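Long-range contact in ATP-dependent 6-phosphofructokinase isozyme 2 (Escherichia coli, PDB 3UMO), which catalyses the ATP-dependent phosphorylation of fructose 6-phosphate to fructose 1,6-bisphosphate, the first committing step of glycolysis: residues Thr8-Leu13 with Ser139-Val144. Sequence-based numbering, arbitrary orientation.
Sequences TLAPSL and SLPPGV
The ring of Pro141 wedges against the backbone and side chain of Leu9, and here the two loops pack most tightly. Pro141 CG comes within 3.2 Å of Leu9 O, and Pro141 CD lies 3.5 Å from Leu9 CB. On the same ring, Pro141 CB meets Ala10 CB at 4.1 Å. Leu9 carries its CG anti to the carbonyl carbon (chi1 -64°), which runs the chain alongside that of Leu140; the two extend in one direction and meet through Leu9 CD1 and Leu140 CD1, 3.9 Å apart. Phe118 and Leu121 of helix 115-125 also pack on Leu9, while Leu113 touches Pro141. Both loops follow neighbouring parallel strands, 4-7 and 133-137, of the central sheet of this ribokinase-family fold, so the contact joins adjacent loops on the side where Ser12, Leu13 and Ser139 contribute to the substrate site. A glycine in place of Pro141 would probably open a gap beside Leu9 and Ala10 and leave the loop freer to shift. Toward the exposed Ser139 direct packing gives way to water: no direct hydrogen bond spans the segments, but a water accepts from Ala10 N at 2.9 Å and lies 2.8 Å from Ser139 O, to which it can donate. The one close approach of the Ser139 side chain, whose OG is turned back over its own backbone (chi1 61°), is Ser139 OG to Ala10 CB at 3.4 Å.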
loop_
_atom_site.group_PDB
_atom_site.type_symbol
_atom_site.label_atom_id
_atom_site.label_comp_id
_atom_site.label_asym_id
_atom_site.label_seq_id
_atom_site.Cartn_x
_atom_site.Cartn_y
_atom_site.Cartn_z
ATOM N N THR A 8 10.959 32.540 1.740
ATOM C CA THR A 8 11.001 31.103 1.471
ATOM C C THR A 8 12.372 30.749 0.931
ATOM O O THR A 8 12.649 30.960 -0.249
ATOM C CB THR A 8 9.951 30.695 0.425
ATOM O OG1 THR A 8 8.670 31.167 0.841
ATOM C CG2 THR A 8 9.892 29.173 0.275
ATOM N N LEU A 9 13.242 30.230 1.793
ATOM C CA LEU A 9 14.594 29.905 1.362
ATOM C C LEU A 9 14.618 28.657 0.493
ATOM O O LEU A 9 15.539 28.467 -0.305
ATOM C CB LEU A 9 15.527 29.747 2.563
ATOM C CG LEU A 9 15.736 31.006 3.401
ATOM C CD1 LEU A 9 16.549 30.676 4.645
ATOM C CD2 LEU A 9 16.403 32.108 2.581
ATOM N N ALA A 10 13.590 27.822 0.632
ATOM C CA ALA A 10 13.474 26.616 -0.185
ATOM C C ALA A 10 12.136 26.553 -0.907
ATOM O O ALA A 10 11.258 25.778 -0.525
ATOM C CB ALA A 10 13.664 25.365 0.670
ATOM N N PRO A 11 11.968 27.375 -1.953
ATOM C CA PRO A 11 10.729 27.297 -2.734
ATOM C C PRO A 11 10.732 26.086 -3.659
ATOM O O PRO A 11 11.747 25.406 -3.811
ATOM C CB PRO A 11 10.769 28.573 -3.571
ATOM C CG PRO A 11 12.214 28.863 -3.740
ATOM C CD PRO A 11 12.875 28.423 -2.454
ATOM N N SER A 12 9.597 25.825 -4.291
ATOM C CA SER A 12 9.558 24.771 -5.290
ATOM C C SER A 12 8.517 25.043 -6.359
ATOM O O SER A 12 7.573 25.809 -6.145
ATOM C CB SER A 12 9.305 23.406 -4.638
ATOM O OG SER A 12 8.080 23.390 -3.933
ATOM N N LEU A 13 8.714 24.423 -7.519
ATOM C CA LEU A 13 7.687 24.381 -8.549
ATOM C C LEU A 13 7.103 22.981 -8.495
ATOM O O LEU A 13 7.723 22.024 -8.959
ATOM C CB LEU A 13 8.274 24.644 -9.937
ATOM C CG LEU A 13 7.247 24.614 -11.075
ATOM C CD1 LEU A 13 6.324 25.814 -10.961
ATOM C CD2 LEU A 13 7.937 24.595 -12.435
ATOM N N SER A 139 11.383 24.879 4.918
ATOM C CA SER A 139 12.626 24.182 5.224
ATOM C C SER A 139 13.865 25.019 4.907
ATOM O O SER A 139 13.782 26.053 4.235
ATOM C CB SER A 139 12.693 22.866 4.444
ATOM O OG SER A 139 12.675 23.098 3.043
ATOM N N LEU A 140 15.012 24.555 5.396
ATOM C CA LEU A 140 16.298 25.188 5.112
ATOM C C LEU A 140 16.990 24.435 3.981
ATOM O O LEU A 140 17.244 23.232 4.098
ATOM C CB LEU A 140 17.191 25.176 6.360
ATOM C CG LEU A 140 18.485 25.981 6.227
ATOM C CD1 LEU A 140 18.178 27.471 6.244
ATOM C CD2 LEU A 140 19.489 25.623 7.322
ATOM N N PRO A 141 17.295 25.137 2.878
ATOM C CA PRO A 141 17.902 24.495 1.707
ATOM C C PRO A 141 19.375 24.206 1.939
ATOM O O PRO A 141 19.970 24.803 2.843
ATOM C CB PRO A 141 17.740 25.557 0.614
ATOM C CG PRO A 141 17.787 26.850 1.361
ATOM C CD PRO A 141 17.063 26.576 2.655
ATOM N N PRO A 142 19.958 23.295 1.140
ATOM C CA PRO A 142 21.393 23.015 1.242
ATOM C C PRO A 142 22.200 24.276 0.962
ATOM O O PRO A 142 21.763 25.117 0.171
ATOM C CB PRO A 142 21.638 22.003 0.115
ATOM C CG PRO A 142 20.309 21.409 -0.181
ATOM C CD PRO A 142 19.301 22.483 0.098
ATOM N N GLY A 143 23.354 24.414 1.608
ATOM C CA GLY A 143 24.239 25.534 1.341
ATOM C C GLY A 143 24.139 26.670 2.340
ATOM O O GLY A 143 24.927 27.617 2.291
ATOM N N VAL A 144 23.172 26.587 3.250
ATOM C CA VAL A 144 22.975 27.646 4.234
ATOM C C VAL A 144 23.250 27.159 5.653
ATOM O O VAL A 144 22.513 26.330 6.186
ATOM C CB VAL A 144 21.546 28.213 4.174
ATOM C CG1 VAL A 144 21.413 29.410 5.112
ATOM C CG2 VAL A 144 21.188 28.614 2.749
HETATM O O HOH W 1 11.843 27.562 2.952
#